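Local coordinates for immunoreactive 84kD antigen PG93 (Porphyromonas gingivalis, PDB 5M11), which is an essential surface component of the type-IX secretion system of this oral bacterium and binds calcium and zinc ions, at residues A[389-395]-A[421-427]; A[440-445]-A[465-470]; A[459-464]-A[497-501]. All coordinates share one frame; numbering follows the deposited sequence.

Contact 1: A[389-395]-A[421-427]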
ATOM      1  N   GLY A 389     -14.980 -14.931   3.238  1.00 60.41           N
ATOM      2  CA  GLY A 389     -14.387 -16.229   2.969  1.00 61.82           C
ATOM      3  C   GLY A 389     -12.929 -16.235   3.351  1.00 68.21           C
ATOM      4  O   GLY A 389     -12.143 -15.442   2.815  1.00 68.37           O
ATOM      5  N   THR A 390     -12.573 -17.091   4.324  1.00 65.98           N
ATOM      6  CA  THR A 390     -11.197 -17.266   4.775  1.00 67.75           C
ATOM      7  C   THR A 390     -10.605 -18.507   4.117  1.00 72.86           C
ATOM      8  O   THR A 390     -11.286 -19.534   3.982  1.00 73.06           O
ATOM      9  CB  THR A 390     -11.088 -17.351   6.297  1.00 81.81           C
ATOM     10  OG1 THR A 390     -11.895 -18.427   6.760  1.00 85.71           O
ATOM     11  CG2 THR A 390     -11.453 -16.042   6.996  1.00 79.35           C
ATOM     12  N   TRP A 391      -9.343 -18.411   3.695  1.00 69.90           N
ATOM     13  CA  TRP A 391      -8.684 -19.535   3.057  1.00 71.43           C
ATOM     14  C   TRP A 391      -8.090 -20.456   4.142  1.00 78.30           C
ATOM     15  O   TRP A 391      -6.949 -20.273   4.582  1.00 79.90           O
ATOM     16  CB  TRP A 391      -7.647 -19.043   2.041  1.00 69.73           C
ATOM     17  CG  TRP A 391      -7.328 -20.052   0.985  1.00 71.86           C
ATOM     18  CD1 TRP A 391      -6.156 -20.731   0.834  1.00 77.71           C
ATOM     19  CD2 TRP A 391      -8.196 -20.502  -0.067  1.00 70.43           C
ATOM     20  NE1 TRP A 391      -6.239 -21.582  -0.240  1.00 78.08           N
ATOM     21  CE2 TRP A 391      -7.483 -21.463  -0.812  1.00 76.99           C
ATOM     22  CE3 TRP A 391      -9.530 -20.223  -0.423  1.00 69.00           C
ATOM     23  CZ2 TRP A 391      -8.057 -22.142  -1.899  1.00 76.01           C
ATOM     24  CZ3 TRP A 391     -10.095 -20.901  -1.493  1.00 70.08           C
ATOM     25  CH2 TRP A 391      -9.366 -21.854  -2.212  1.00 72.99           C
ATOM     26  N   GLY A 392      -8.923 -21.391   4.604  1.00 74.91           N
ATOM     27  CA  GLY A 392      -8.577 -22.350   5.643  1.00 77.97           C
ATOM     28  C   GLY A 392      -9.484 -22.374   6.860  1.00 83.11           C
ATOM     29  O   GLY A 392      -9.634 -23.430   7.471  1.00 86.20           O
ATOM     30  N   ASN A 393     -10.110 -21.236   7.228  1.00 78.28           N
ATOM     31  CA  ASN A 393     -10.948 -21.155   8.437  1.00 79.51           C
ATOM     32  C   ASN A 393     -12.498 -21.106   8.212  1.00 80.93           C
ATOM     33  O   ASN A 393     -13.253 -21.013   9.190  1.00 81.62           O
ATOM     34  CB  ASN A 393     -10.527 -19.957   9.288  1.00 83.30           C
ATOM     35  CG  ASN A 393      -9.265 -20.205  10.072  1.00113.23           C
ATOM     36  OD1 ASN A 393      -9.242 -20.986  11.042  1.00105.18           O
ATOM     37  ND2 ASN A 393      -8.190 -19.533   9.665  1.00107.95           N
ATOM     38  N   GLY A 394     -12.952 -21.190   6.966  1.00 74.14           N
ATOM     39  CA  GLY A 394     -14.380 -21.222   6.661  1.00 71.41           C
ATOM     40  C   GLY A 394     -15.029 -19.929   6.210  1.00 68.88           C
ATOM     41  O   GLY A 394     -14.350 -19.009   5.754  1.00 66.25           O
ATOM     42  N   LEU A 395     -16.368 -19.891   6.288  1.00 62.80           N
ATOM     43  CA  LEU A 395     -17.196 -18.752   5.905  1.00 59.27           C
ATOM     44  C   LEU A 395     -17.638 -18.002   7.151  1.00 66.24           C
ATOM     45  O   LEU A 395     -18.017 -18.615   8.157  1.00 68.93           O
ATOM     46  CB  LEU A 395     -18.411 -19.234   5.098  1.00 57.85           C
ATOM     47  CG  LEU A 395     -19.360 -18.189   4.513  1.00 58.71           C
ATOM     48  CD1 LEU A 395     -18.630 -17.206   3.638  1.00 57.00           C
ATOM     49  CD2 LEU A 395     -20.428 -18.852   3.708  1.00 58.43           C
ATOM     50  N   ASP A 421     -10.125 -27.621   7.993  1.00 99.22           N
ATOM     51  CA  ASP A 421      -9.609 -26.752   6.937  1.00 96.29           C
ATOM     52  C   ASP A 421     -10.609 -26.551   5.776  1.00 95.76           C
ATOM     53  O   ASP A 421     -10.701 -27.377   4.864  1.00 96.24           O
ATOM     54  CB  ASP A 421      -8.279 -27.302   6.405  1.00101.31           C
ATOM     55  CG  ASP A 421      -7.350 -26.217   5.910  1.00115.23           C
ATOM     56  OD1 ASP A 421      -6.455 -25.798   6.689  1.00117.65           O
ATOM     57  OD2 ASP A 421      -7.544 -25.747   4.764  1.00120.98           O
ATOM     58  N   ALA A 422     -11.341 -25.428   5.814  1.00 87.27           N
ATOM     59  CA  ALA A 422     -12.315 -25.066   4.789  1.00 82.81           C
ATOM     60  C   ALA A 422     -11.879 -23.759   4.145  1.00 82.97           C
ATOM     61  O   ALA A 422     -11.918 -22.696   4.774  1.00 80.66           O
ATOM     62  CB  ALA A 422     -13.705 -24.952   5.392  1.00 82.22           C
ATOM     63  N   ARG A 423     -11.401 -23.859   2.903  1.00 78.50           N
ATOM     64  CA  ARG A 423     -10.888 -22.722   2.154  1.00 75.51           C
ATOM     65  C   ARG A 423     -11.956 -22.184   1.185  1.00 74.89           C
ATOM     66  O   ARG A 423     -12.242 -22.810   0.167  1.00 74.85           O
ATOM     67  CB  ARG A 423      -9.586 -23.099   1.451  1.00 78.16           C
ATOM     68  CG  ARG A 423      -9.511 -24.526   0.933  1.00 95.96           C
ATOM     69  CD  ARG A 423      -8.102 -24.864   0.486  1.00107.77           C
ATOM     70  NE  ARG A 423      -7.155 -24.886   1.600  1.00111.03           N
ATOM     71  CZ  ARG A 423      -6.313 -25.882   1.851  1.00127.94           C
ATOM     72  NH1 ARG A 423      -6.306 -26.966   1.081  1.00113.87           N
ATOM     73  NH2 ARG A 423      -5.485 -25.815   2.881  1.00120.35           N
ATOM     74  N   VAL A 424     -12.542 -21.008   1.533  1.00 67.57           N
ATOM     75  CA  VAL A 424     -13.654 -20.346   0.833  1.00 64.13           C
ATOM     76  C   VAL A 424     -13.194 -19.103   0.023  1.00 63.94           C
ATOM     77  O   VAL A 424     -12.799 -18.091   0.617  1.00 62.86           O
ATOM     78  CB  VAL A 424     -14.775 -19.935   1.859  1.00 67.35           C
ATOM     79  CG1 VAL A 424     -16.024 -19.397   1.156  1.00 64.75           C
ATOM     80  CG2 VAL A 424     -15.144 -21.080   2.799  1.00 69.40           C
ATOM     81  N   LYS A 425     -13.328 -19.164  -1.317  1.00 57.42           N
ATOM     82  CA  LYS A 425     -13.039 -18.049  -2.232  1.00 55.09           C
ATOM     83  C   LYS A 425     -14.175 -17.935  -3.279  1.00 58.71           C
ATOM     84  O   LYS A 425     -15.014 -18.826  -3.321  1.00 60.16           O
ATOM     85  CB  LYS A 425     -11.654 -18.185  -2.910  1.00 57.89           C
ATOM     86  CG  LYS A 425     -11.203 -16.858  -3.495  1.00 63.85           C
ATOM     87  CD  LYS A 425      -9.864 -16.811  -4.182  1.00 74.52           C
ATOM     88  CE  LYS A 425      -9.666 -15.347  -4.545  1.00 83.40           C
ATOM     89  NZ  LYS A 425      -8.358 -15.065  -5.177  1.00 89.85           N
ATOM     90  N   ALA A 426     -14.214 -16.847  -4.106  1.00 52.89           N
ATOM     91  CA  ALA A 426     -15.210 -16.561  -5.163  1.00 50.75           C
ATOM     92  C   ALA A 426     -16.676 -16.517  -4.628  1.00 53.46           C
ATOM     93  O   ALA A 426     -17.559 -17.189  -5.182  1.00 53.35           O
ATOM     94  CB  ALA A 426     -15.085 -17.566  -6.305  1.00 52.32           C
ATOM     95  N   ILE A 427     -16.934 -15.684  -3.581  1.00 48.95           N
ATOM     96  CA  ILE A 427     -18.272 -15.540  -2.963  1.00 48.11           C
ATOM     97  C   ILE A 427     -19.019 -14.308  -3.490  1.00 52.57           C
ATOM     98  O   ILE A 427     -18.470 -13.198  -3.487  1.00 53.22           O
ATOM     99  CB  ILE A 427     -18.268 -15.539  -1.403  1.00 50.57           C
ATOM    100  CG1 ILE A 427     -17.239 -14.534  -0.806  1.00 49.91           C
ATOM    101  CG2 ILE A 427     -18.072 -16.953  -0.881  1.00 52.16           C
ATOM    102  CD1 ILE A 427     -17.444 -14.151   0.699  1.00 54.93           C
TER

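Contact 2: A[440-445]-A[465-470]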
ATOM      1  N   GLY A 440     -12.377 -24.577  -2.109  1.00 67.70           N
ATOM      2  CA  GLY A 440     -11.185 -25.212  -2.651  1.00 68.99           C
ATOM      3  C   GLY A 440     -10.896 -26.600  -2.113  1.00 71.80           C
ATOM      4  O   GLY A 440     -11.200 -26.903  -0.952  1.00 70.35           O
ATOM      5  N   ALA A 441     -10.276 -27.429  -2.988  1.00 69.84           N
ATOM      6  CA  ALA A 441      -9.790 -28.809  -2.822  1.00 73.59           C
ATOM      7  C   ALA A 441     -10.831 -29.794  -2.199  1.00 79.06           C
ATOM      8  O   ALA A 441     -10.475 -30.584  -1.322  1.00 81.35           O
ATOM      9  CB  ALA A 441      -8.503 -28.808  -2.005  1.00 76.91           C
ATOM     10  N   VAL A 442     -12.098 -29.764  -2.680  1.00 74.45           N
ATOM     11  CA  VAL A 442     -13.207 -30.637  -2.230  1.00 75.60           C
ATOM     12  C   VAL A 442     -14.087 -31.012  -3.420  1.00 80.18           C
ATOM     13  O   VAL A 442     -14.125 -30.245  -4.390  1.00 78.78           O
ATOM     14  CB  VAL A 442     -14.092 -30.034  -1.094  1.00 77.31           C
ATOM     15  CG1 VAL A 442     -13.427 -30.140   0.268  1.00 79.04           C
ATOM     16  CG2 VAL A 442     -14.536 -28.607  -1.393  1.00 73.04           C
ATOM     17  N   GLY A 443     -14.820 -32.135  -3.298  1.00 77.49           N
ATOM     18  CA  GLY A 443     -15.760 -32.643  -4.300  1.00 77.01           C
ATOM     19  C   GLY A 443     -16.871 -31.678  -4.695  1.00 78.13           C
ATOM     20  O   GLY A 443     -16.833 -31.122  -5.798  1.00 75.92           O
ATOM     21  N   LYS A 444     -17.867 -31.453  -3.783  1.00 73.16           N
ATOM     22  CA  LYS A 444     -19.011 -30.542  -3.973  1.00 68.83           C
ATOM     23  C   LYS A 444     -18.519 -29.094  -3.816  1.00 71.03           C
ATOM     24  O   LYS A 444     -18.746 -28.423  -2.794  1.00 69.77           O
ATOM     25  CB  LYS A 444     -20.154 -30.877  -2.998  1.00 70.42           C
ATOM     26  CG  LYS A 444     -20.847 -32.211  -3.248  1.00 70.81           C
ATOM     27  CD  LYS A 444     -21.657 -32.671  -2.041  1.00 83.25           C
ATOM     28  CE  LYS A 444     -23.120 -32.297  -2.142  1.00104.20           C
ATOM     29  NZ  LYS A 444     -23.715 -31.959  -0.816  1.00119.54           N
ATOM     30  N   ASN A 445     -17.811 -28.647  -4.861  1.00 66.97           N
ATOM     31  CA  ASN A 445     -17.113 -27.377  -5.009  1.00 64.80           C
ATOM     32  C   ASN A 445     -17.979 -26.137  -4.846  1.00 67.11           C
ATOM     33  O   ASN A 445     -17.622 -25.257  -4.071  1.00 65.33           O
ATOM     34  CB  ASN A 445     -16.450 -27.330  -6.391  1.00 64.09           C
ATOM     35  CG  ASN A 445     -15.022 -27.814  -6.428  1.00 92.36           C
ATOM     36  OD1 ASN A 445     -14.584 -28.340  -7.438  1.00 85.80           O
ATOM     37  ND2 ASN A 445     -14.239 -27.608  -5.363  1.00 87.60           N
ATOM     38  N   ALA A 465     -14.815 -30.294 -10.619  1.00 78.17           N
ATOM     39  CA  ALA A 465     -14.753 -30.835  -9.260  1.00 78.31           C
ATOM     40  C   ALA A 465     -13.318 -31.156  -8.827  1.00 85.96           C
ATOM     41  O   ALA A 465     -12.479 -31.559  -9.645  1.00 87.79           O
ATOM     42  CB  ALA A 465     -15.629 -32.065  -9.129  1.00 80.90           C
ATOM     43  N   ASN A 466     -13.047 -30.903  -7.524  1.00 83.16           N
ATOM     44  CA  ASN A 466     -11.815 -31.129  -6.748  1.00 84.51           C
ATOM     45  C   ASN A 466     -10.637 -30.221  -7.128  1.00 87.58           C
ATOM     46  O   ASN A 466      -9.549 -30.420  -6.585  1.00 89.15           O
ATOM     47  CB  ASN A 466     -11.389 -32.593  -6.805  1.00 86.32           C
ATOM     48  CG  ASN A 466     -12.344 -33.505  -6.088  1.00110.07           C
ATOM     49  OD1 ASN A 466     -12.518 -33.407  -4.870  1.00109.05           O
ATOM     50  ND2 ASN A 466     -12.981 -34.418  -6.821  1.00101.48           N
ATOM     51  N   LEU A 467     -10.846 -29.187  -7.976  1.00 82.40           N
ATOM     52  CA  LEU A 467      -9.754 -28.270  -8.329  1.00 82.38           C
ATOM     53  C   LEU A 467      -9.331 -27.473  -7.103  1.00 85.45           C
ATOM     54  O   LEU A 467     -10.172 -27.128  -6.273  1.00 83.98           O
ATOM     55  CB  LEU A 467     -10.059 -27.343  -9.525  1.00 80.28           C
ATOM     56  CG  LEU A 467     -11.240 -26.356  -9.465  1.00 82.08           C
ATOM     57  CD1 LEU A 467     -10.815 -25.014  -8.871  1.00 80.21           C
ATOM     58  CD2 LEU A 467     -11.765 -26.090 -10.871  1.00 83.98           C
ATOM     59  N   ALA A 468      -8.020 -27.225  -6.984  1.00 83.14           N
ATOM     60  CA  ALA A 468      -7.372 -26.529  -5.878  1.00 82.38           C
ATOM     61  C   ALA A 468      -8.045 -25.191  -5.514  1.00 81.74           C
ATOM     62  O   ALA A 468      -8.445 -25.022  -4.365  1.00 80.83           O
ATOM     63  CB  ALA A 468      -5.906 -26.296  -6.201  1.00 85.22           C
ATOM     64  N   SER A 469      -8.169 -24.248  -6.465  1.00 75.46           N
ATOM     65  CA  SER A 469      -8.753 -22.952  -6.145  1.00 71.71           C
ATOM     66  C   SER A 469      -9.351 -22.238  -7.336  1.00 73.40           C
ATOM     67  O   SER A 469      -8.764 -22.205  -8.423  1.00 73.79           O
ATOM     68  CB  SER A 469      -7.704 -22.042  -5.518  1.00 75.37           C
ATOM     69  OG  SER A 469      -8.204 -20.734  -5.301  1.00 84.19           O
ATOM     70  N   PHE A 470     -10.527 -21.642  -7.090  1.00 66.92           N
ATOM     71  CA  PHE A 470     -11.250 -20.779  -8.008  1.00 64.57           C
ATOM     72  C   PHE A 470     -10.809 -19.352  -7.715  1.00 68.04           C
ATOM     73  O   PHE A 470     -10.117 -19.118  -6.719  1.00 68.24           O
ATOM     74  CB  PHE A 470     -12.773 -20.936  -7.836  1.00 65.00           C
ATOM     75  CG  PHE A 470     -13.428 -22.137  -8.481  1.00 67.73           C
ATOM     76  CD1 PHE A 470     -13.778 -22.120  -9.826  1.00 71.01           C
ATOM     77  CD2 PHE A 470     -13.776 -23.251  -7.722  1.00 71.06           C
ATOM     78  CE1 PHE A 470     -14.439 -23.213 -10.407  1.00 73.46           C
ATOM     79  CE2 PHE A 470     -14.402 -24.357  -8.310  1.00 74.98           C
ATOM     80  CZ  PHE A 470     -14.736 -24.329  -9.646  1.00 73.10           C
TER

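Contact 3: A[459-464]-A[497-501]. With ZN (zinc ion), chain G.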
ATOM      1  N   PHE A 459     -23.097 -28.513  -4.802  1.00 69.42           N
ATOM      2  CA  PHE A 459     -22.993 -29.360  -5.982  1.00 70.66           C
ATOM      3  C   PHE A 459     -21.667 -29.089  -6.696  1.00 73.55           C
ATOM      4  O   PHE A 459     -20.865 -28.286  -6.218  1.00 72.35           O
ATOM      5  CB  PHE A 459     -24.195 -29.125  -6.930  1.00 71.98           C
ATOM      6  CG  PHE A 459     -24.356 -27.716  -7.466  1.00 71.19           C
ATOM      7  CD1 PHE A 459     -23.675 -27.304  -8.610  1.00 73.32           C
ATOM      8  CD2 PHE A 459     -25.236 -26.825  -6.869  1.00 72.35           C
ATOM      9  CE1 PHE A 459     -23.826 -26.011  -9.112  1.00 71.59           C
ATOM     10  CE2 PHE A 459     -25.407 -25.536  -7.392  1.00 73.31           C
ATOM     11  CZ  PHE A 459     -24.704 -25.144  -8.516  1.00 70.04           C
ATOM     12  N   SER A 460     -21.459 -29.736  -7.861  1.00 70.50           N
ATOM     13  CA  SER A 460     -20.304 -29.535  -8.733  1.00 70.08           C
ATOM     14  C   SER A 460     -20.562 -30.107 -10.125  1.00 77.10           C
ATOM     15  O   SER A 460     -21.630 -30.678 -10.392  1.00 78.71           O
ATOM     16  CB  SER A 460     -19.044 -30.158  -8.143  1.00 73.66           C
ATOM     17  OG  SER A 460     -17.914 -29.560  -8.758  1.00 79.71           O
ATOM     18  N   TYR A 461     -19.571 -29.948 -11.011  1.00 73.47           N
ATOM     19  CA  TYR A 461     -19.568 -30.510 -12.352  1.00 74.56           C
ATOM     20  C   TYR A 461     -18.256 -31.293 -12.484  1.00 83.10           C
ATOM     21  O   TYR A 461     -17.210 -30.707 -12.213  1.00 83.24           O
ATOM     22  CB  TYR A 461     -19.724 -29.408 -13.399  1.00 72.96           C
ATOM     23  CG  TYR A 461     -20.915 -28.505 -13.155  1.00 71.75           C
ATOM     24  CD1 TYR A 461     -22.210 -28.927 -13.452  1.00 73.60           C
ATOM     25  CD2 TYR A 461     -20.748 -27.220 -12.629  1.00 69.93           C
ATOM     26  CE1 TYR A 461     -23.311 -28.097 -13.233  1.00 72.18           C
ATOM     27  CE2 TYR A 461     -21.839 -26.377 -12.417  1.00 68.60           C
ATOM     28  CZ  TYR A 461     -23.117 -26.813 -12.734  1.00 78.32           C
ATOM     29  OH  TYR A 461     -24.195 -25.983 -12.547  1.00 79.72           O
ATOM     30  N   PRO A 462     -18.277 -32.620 -12.786  1.00 83.29           N
ATOM     31  CA  PRO A 462     -17.023 -33.421 -12.802  1.00 86.42           C
ATOM     32  C   PRO A 462     -15.781 -32.765 -13.432  1.00 90.26           C
ATOM     33  O   PRO A 462     -14.674 -32.947 -12.911  1.00 91.29           O
ATOM     34  CB  PRO A 462     -17.410 -34.669 -13.593  1.00 91.26           C
ATOM     35  CG  PRO A 462     -18.870 -34.811 -13.409  1.00 94.65           C
ATOM     36  CD  PRO A 462     -19.456 -33.469 -13.060  1.00 86.44           C
ATOM     37  N   ASP A 463     -15.962 -32.004 -14.528  1.00 85.75           N
ATOM     38  CA  ASP A 463     -14.896 -31.283 -15.240  1.00 85.52           C
ATOM     39  C   ASP A 463     -14.211 -30.186 -14.334  1.00 85.51           C
ATOM     40  O   ASP A 463     -13.026 -29.923 -14.517  1.00 85.40           O
ATOM     41  CB  ASP A 463     -15.420 -30.674 -16.576  1.00 86.52           C
ATOM     42  CG  ASP A 463     -16.935 -30.490 -16.687  1.00 94.93           C
ATOM     43  OD1 ASP A 463     -17.637 -31.477 -17.034  1.00 96.52           O
ATOM     44  OD2 ASP A 463     -17.418 -29.369 -16.411  1.00 97.09           O
ATOM     45  N   VAL A 464     -14.935 -29.598 -13.349  1.00 79.00           N
ATOM     46  CA  VAL A 464     -14.404 -28.577 -12.414  1.00 76.50           C
ATOM     47  C   VAL A 464     -14.276 -29.094 -10.950  1.00 80.59           C
ATOM     48  O   VAL A 464     -13.705 -28.380 -10.125  1.00 78.55           O
ATOM     49  CB  VAL A 464     -15.192 -27.235 -12.410  1.00 76.66           C
ATOM     50  CG1 VAL A 464     -14.975 -26.446 -13.692  1.00 75.80           C
ATOM     51  CG2 VAL A 464     -16.678 -27.434 -12.105  1.00 75.40           C
ATOM     52  N   VAL A 497     -12.255 -20.885 -17.259  1.00 69.95           N
ATOM     53  CA  VAL A 497     -13.420 -20.196 -16.700  1.00 65.33           C
ATOM     54  C   VAL A 497     -14.586 -21.186 -16.739  1.00 67.25           C
ATOM     55  O   VAL A 497     -14.736 -21.921 -17.719  1.00 68.05           O
ATOM     56  CB  VAL A 497     -13.777 -18.882 -17.465  1.00 67.13           C
ATOM     57  CG1 VAL A 497     -15.101 -18.276 -16.991  1.00 64.16           C
ATOM     58  CG2 VAL A 497     -12.656 -17.856 -17.399  1.00 66.54           C
ATOM     59  N   LEU A 498     -15.417 -21.187 -15.700  1.00 61.37           N
ATOM     60  CA  LEU A 498     -16.625 -21.995 -15.675  1.00 61.01           C
ATOM     61  C   LEU A 498     -17.859 -21.069 -15.635  1.00 62.85           C
ATOM     62  O   LEU A 498     -17.999 -20.228 -14.732  1.00 60.99           O
ATOM     63  CB  LEU A 498     -16.618 -22.998 -14.504  1.00 61.45           C
ATOM     64  CG  LEU A 498     -17.966 -23.588 -14.093  1.00 66.04           C
ATOM     65  CD1 LEU A 498     -18.375 -24.760 -14.980  1.00 68.99           C
ATOM     66  CD2 LEU A 498     -17.941 -23.995 -12.661  1.00 69.10           C
ATOM     67  N   ILE A 499     -18.729 -21.212 -16.640  1.00 58.91           N
ATOM     68  CA  ILE A 499     -20.000 -20.493 -16.725  1.00 56.81           C
ATOM     69  C   ILE A 499     -21.064 -21.528 -16.397  1.00 61.74           C
ATOM     70  O   ILE A 499     -21.004 -22.624 -16.951  1.00 63.21           O
ATOM     71  CB  ILE A 499     -20.232 -19.810 -18.112  1.00 59.74           C
ATOM     72  CG1 ILE A 499     -19.028 -18.963 -18.557  1.00 58.92           C
ATOM     73  CG2 ILE A 499     -21.540 -19.004 -18.170  1.00 58.85           C
ATOM     74  CD1 ILE A 499     -18.219 -19.619 -19.633  1.00 58.10           C
ATOM     75  N   PHE A 500     -21.992 -21.223 -15.472  1.00 57.64           N
ATOM     76  CA  PHE A 500     -23.055 -22.171 -15.139  1.00 59.30           C
ATOM     77  C   PHE A 500     -24.324 -21.482 -14.636  1.00 63.06           C
ATOM     78  O   PHE A 500     -24.253 -20.383 -14.074  1.00 61.04           O
ATOM     79  CB  PHE A 500     -22.578 -23.202 -14.112  1.00 62.05           C
ATOM     80  CG  PHE A 500     -22.261 -22.641 -12.759  1.00 62.38           C
ATOM     81  CD1 PHE A 500     -23.187 -22.714 -11.725  1.00 65.24           C
ATOM     82  CD2 PHE A 500     -21.019 -22.072 -12.499  1.00 64.15           C
ATOM     83  CE1 PHE A 500     -22.892 -22.195 -10.465  1.00 65.20           C
ATOM     84  CE2 PHE A 500     -20.728 -21.548 -11.244  1.00 66.27           C
ATOM     85  CZ  PHE A 500     -21.672 -21.607 -10.236  1.00 64.14           C
ATOM     86  N   ASN A 501     -25.484 -22.148 -14.840  1.00 60.51           N
ATOM     87  CA  ASN A 501     -26.794 -21.678 -14.400  1.00 60.09           C
ATOM     88  C   ASN A 501     -27.543 -22.814 -13.721  1.00 65.55           C
ATOM     89  O   ASN A 501     -27.910 -23.798 -14.357  1.00 65.68           O
ATOM     90  CB  ASN A 501     -27.611 -21.095 -15.553  1.00 62.95           C
ATOM     91  CG  ASN A 501     -28.662 -20.122 -15.093  1.00 81.66           C
ATOM     92  OD1 ASN A 501     -29.618 -20.474 -14.392  1.00 73.44           O
ATOM     93  ND2 ASN A 501     -28.509 -18.872 -15.488  1.00 72.58           N
TER
HETATM   94 ZN    ZN G 806     -18.673 -29.497 -18.067  1.00113.53          ZN

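Contact 1: A[389-395]-A[421-427]
Trp391 lays its indole over Arg423, and the packing of 389-395 against 421-427 is densest there. Arg423 CB sits over the face of the six-membered ring of Trp391, 3.3 Å from its centroid and 13° off the normal, so the CH-pi contact uses the aliphatic root of the arginine. Lys425 CB reaches the same ring obliquely, 3.4 Å from Trp391 CZ3, before the extended chain carries NZ away to Tyr317. Beside the indole, Val424 N gives a nearly straight bond (176°) to Thr390 O at 3.1 Å; at the turn, Ala422 O takes Gly394 N at 2.9 Å. Both segments belong to a beta-propeller, and the pairing joins neighbouring blades: the turn between strands 386-390 and 394-399 of one blade abuts strand 422-429, the first of the next. Packing is looser towards Leu395, whose CD1 lies 4.2 Å from Val424 CG1 and 4.4 Å from Ile427 CD1. On the more exposed side, a bend at chi3 turns the Arg423 guanidinium to within 27° of the indole plane, and its NH2 makes a salt bridge with Asp421 OD2 of the same segment at 2.8 Å.

Contact 2: A[440-445]-A[465-470]
Asn445 turns its amide nearly perpendicular to the Phe470 ring, the planes 88° apart, and Asn445 CG lies at the ring's edge, in its plane, 4.0 Å from Phe470 CE2. One face of the phenyl group is covered from within its own segment, where Leu467 CD1 rests above the plane, displaced toward the rim. The ring is thus met at an edge by a polar group and over a face by an aliphatic one, while Val483 and Ile485 of strand 481-485 add further apolar surface.

The Asn445 side chain points into the contact, and its carbonyl end is the part that reaches the facing backbone. Asn445 OD1 accepts a weak, bent bond from Asn466 N at 3.0 Å, and ND2 is turned to Leu439 O, again weakly. Asn466 N has a second weak acceptor in Val442 O at 3.4 Å, so two poor bonds share one donor. The Asn466 side chain starts off away from the facing loop but comes back to it: with CG beside the backbone N (chi1 -68°), OD1 comes to 3.1 Å from Gly443 N, although the angle is too poor for a bond. Next to it in the chain, the Ala465 methyl touches Gly443 O, with CB 3.7 Å away.

Further along, the backbones themselves take over. Ala441 N is bonded to Leu467 O at 3.3 Å (153°), and a weak second bond runs from the same nitrogen to Ala468 O.

A classic beta bulge, in which Ala468 and Ser469 together pair with His487, opens strand 469-475. In propeller terms, the loop between the second and third strands of one blade packs on the linker that enters the first strand of the next.

Contact 3: A[459-464]-A[497-501]
With chi1 at -53°, Tyr461 carries its ring beside the backbone N and out toward strand 497-501, while Phe500, with CG between its own N and carbonyl carbon (chi1 66°), turns to meet it. Tyr461 CE2 comes to 3.7 Å from Phe500 CB, and the hydroxyl OH to 3.5 Å from Phe500 CD1. The two rings meet obliquely, their planes 57° apart. Phe459 joins from the same side as Tyr461: Phe500 CE1 lies at its ring edge, 4.0 Å from Phe459 CZ. In this beta-propeller the cluster lies between blades, since 459-464 leaves the last strand of one blade and 497-501 is the third strand of the next. Val464 and Leu498 continue the apolar seam, crossing at about a right angle with Val464 CG2 3.7 Å from Leu498 CD2.

Metal sites border this packing. The Tyr461 hydroxyl is hydrogen-bonded to Asp512, a calcium ligand, and its ring stacks on His514, which binds zinc. That zinc ion is also held by Asp463 through both carboxylate oxygens, OD2 at 2.1 Å and OD1 at 2.5 Å, joining the linker to strand 513-517 of the adjoining blade.

Read from the N terminus, contact 1 closes first: strand 422-429, opening one propeller blade, is brought back onto the inter-strand turn of the blade before it. Contact 2 opens only afterwards, at 440-445, and spans the last two strands of the blade that 422-429 opens before closing at 465-470. Contact 3 begins inside this loop, at 459-464, and closes beyond it at 497-501, so contacts 2 and 3 cross, while contact 1 stands in series with both. Three successive blades are thereby tied together. Contacts 1 and 2 adjoin through Arg423 O and Gly440 N, and contacts 2 and 3 meet where Ser460 packs against Gly443, Asn445 and Ala465.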